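Local coordinates for peptidoglycan N-acetylglucosamine deacetylase (Agathobacter rectalis, PDB 5JMU), which probably hydrolyses carbon-nitrogen bonds other than peptide bonds, as the zinc-bearing catalytic domain of a membrane-anchored peptidoglycan N-acetylglucosamine deacetylase, at residues Gln169-Gly174 with Glu197-Trp202. Residues are numbered along the deposited sequence; the frame is centred on the assembly and turned at random. Where two conformers were deposited one is given.
Sequences QNVISG and EQIIQW
W202 N donates to Q198 O at 2.9 Å, a backbone bond of the helical turn that carries the indole, and from there the contact illustrates how the facing turns 169-174 and 197-202 can meet through apolar side chains. Along W202 the chain runs outward with CG trans to its own N (chi1 180°), and a chi2 of 88° turns a face of the indole to the neighbouring helix. I172 lies along that face: its CG2 sits over the six-membered ring, 3.6 Å from the centroid and 16° off the normal, a CH-pi contact, while CD1 reaches back to W202 CG at 3.6 Å. Exchanging W202 for an alanine would probably strip I172 of the aromatic surface under both its branches and open a gap between the helices. One layer deeper, V171 and I199 cross nearly at right angles, V171 CG1 meeting I199 CG2 at 3.7 Å. Both also touch strand 180-186, through V183 and Q185 respectively. Helices 164-175 and 196-205 thus pack side by side over this strand, which follows the first of them in the chain, as neighbouring helices do in the outer layer of the distorted beta/alpha barrel of NodB-type deacetylases.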
loop_
_atom_site.group_PDB
_atom_site.type_symbol
_atom_site.label_atom_id
_atom_site.label_comp_id
_atom_site.label_asym_id
_atom_site.label_seq_id
_atom_site.Cartn_x
_atom_site.Cartn_y
_atom_site.Cartn_z
ATOM N N GLN A 169 13.931 13.281 0.465
ATOM C CA GLN A 169 15.107 12.892 1.234
ATOM C C GLN A 169 14.802 11.698 2.139
ATOM O O GLN A 169 15.638 10.827 2.308
ATOM C CB GLN A 169 15.619 14.056 2.083
ATOM C CG GLN A 169 16.192 15.171 1.221
ATOM C CD GLN A 169 17.212 14.643 0.230
ATOM O OE1 GLN A 169 18.107 13.871 0.599
ATOM N NE2 GLN A 169 17.079 15.041 -1.038
ATOM N N ASN A 170 13.587 11.633 2.682
ATOM C CA ASN A 170 13.238 10.520 3.569
ATOM C C ASN A 170 13.209 9.205 2.813
ATOM O O ASN A 170 13.718 8.184 3.289
ATOM C CB ASN A 170 11.866 10.730 4.209
ATOM C CG ASN A 170 11.885 11.779 5.305
ATOM O OD1 ASN A 170 12.944 12.085 5.856
ATOM N ND2 ASN A 170 10.721 12.325 5.632
ATOM N N VAL A 171 12.632 9.224 1.611
ATOM C CA VAL A 171 12.512 7.981 0.851
ATOM C C VAL A 171 13.895 7.544 0.333
ATOM O O VAL A 171 14.285 6.370 0.455
ATOM C CB VAL A 171 11.526 8.132 -0.294
ATOM C CG1 VAL A 171 11.530 6.879 -1.227
ATOM C CG2 VAL A 171 10.136 8.341 0.287
ATOM N N ILE A 172 14.670 8.487 -0.184
ATOM C CA ILE A 172 15.987 8.143 -0.729
ATOM C C ILE A 172 16.907 7.626 0.369
ATOM O O ILE A 172 17.633 6.637 0.206
ATOM C CB ILE A 172 16.590 9.375 -1.432
ATOM C CG1 ILE A 172 15.852 9.631 -2.760
ATOM C CG2 ILE A 172 18.127 9.226 -1.589
ATOM C CD1 ILE A 172 16.266 11.016 -3.406
ATOM N N SER A 173 16.887 8.270 1.526
ATOM C CA SER A 173 17.723 7.746 2.603
ATOM C C SER A 173 17.191 6.405 3.145
ATOM O O SER A 173 17.998 5.496 3.414
ATOM C CB SER A 173 17.861 8.778 3.726
ATOM O OG SER A 173 16.614 9.088 4.276
ATOM N N GLY A 174 15.873 6.234 3.295
ATOM C CA GLY A 174 15.377 4.939 3.763
ATOM C C GLY A 174 15.629 3.744 2.838
ATOM O O GLY A 174 15.896 2.625 3.297
ATOM N N GLU A 197 8.385 12.088 -8.605
ATOM C CA GLU A 197 9.279 12.260 -9.746
ATOM C C GLU A 197 10.783 12.253 -9.381
ATOM O O GLU A 197 11.604 11.533 -9.996
ATOM C CB GLU A 197 8.917 13.546 -10.524
ATOM C CG GLU A 197 9.847 13.778 -11.712
ATOM C CD GLU A 197 9.301 14.795 -12.716
ATOM O OE1 GLU A 197 8.674 15.794 -12.301
ATOM O OE2 GLU A 197 9.511 14.589 -13.923
ATOM N N GLN A 198 11.165 13.044 -8.380
ATOM C CA GLN A 198 12.559 13.072 -7.950
ATOM C C GLN A 198 12.994 11.744 -7.344
ATOM O O GLN A 198 14.145 11.344 -7.541
ATOM C CB GLN A 198 12.772 14.172 -6.947
ATOM C CG GLN A 198 12.862 15.539 -7.561
ATOM C CD GLN A 198 12.759 16.576 -6.452
ATOM O OE1 GLN A 198 13.767 16.969 -5.853
ATOM N NE2 GLN A 198 11.542 16.989 -6.137
ATOM N N ILE A 199 12.082 11.059 -6.631
ATOM C CA ILE A 199 12.403 9.750 -6.075
ATOM C C ILE A 199 12.731 8.759 -7.206
ATOM O O ILE A 199 13.728 8.027 -7.130
ATOM C CB ILE A 199 11.226 9.233 -5.196
ATOM C CG1 ILE A 199 11.170 10.043 -3.884
ATOM C CG2 ILE A 199 11.370 7.740 -4.869
ATOM C CD1 ILE A 199 9.771 9.918 -3.149
ATOM N N ILE A 200 11.913 8.742 -8.252
ATOM C CA ILE A 200 12.177 7.868 -9.396
ATOM C C ILE A 200 13.482 8.266 -10.126
ATOM O O ILE A 200 14.296 7.373 -10.480
ATOM C CB ILE A 200 11.004 7.859 -10.370
ATOM C CG1 ILE A 200 9.793 7.157 -9.719
ATOM C CG2 ILE A 200 11.414 7.096 -11.659
ATOM C CD1 ILE A 200 8.492 7.367 -10.506
ATOM N N GLN A 201 13.679 9.557 -10.352
ATOM C CA GLN A 201 14.909 9.991 -11.001
ATOM C C GLN A 201 16.127 9.498 -10.221
ATOM O O GLN A 201 17.072 8.956 -10.805
ATOM C CB GLN A 201 14.962 11.518 -11.107
ATOM C CG GLN A 201 13.961 12.045 -12.147
ATOM C CD GLN A 201 13.849 13.566 -12.162
ATOM O OE1 GLN A 201 13.966 14.225 -11.145
ATOM N NE2 GLN A 201 13.592 14.109 -13.325
ATOM N N TRP A 202 16.099 9.691 -8.909
ATOM C CA TRP A 202 17.237 9.262 -8.100
ATOM C C TRP A 202 17.416 7.736 -8.156
ATOM O O TRP A 202 18.530 7.225 -8.360
ATOM C CB TRP A 202 17.077 9.717 -6.642
ATOM C CG TRP A 202 18.232 9.276 -5.818
ATOM C CD1 TRP A 202 19.421 9.947 -5.621
ATOM C CD2 TRP A 202 18.342 8.046 -5.103
ATOM N NE1 TRP A 202 20.251 9.194 -4.831
ATOM C CE2 TRP A 202 19.606 8.038 -4.479
ATOM C CE3 TRP A 202 17.478 6.965 -4.899
ATOM C CZ2 TRP A 202 20.036 6.957 -3.691
ATOM C CZ3 TRP A 202 17.901 5.912 -4.121
ATOM C CH2 TRP A 202 19.148 5.920 -3.521
#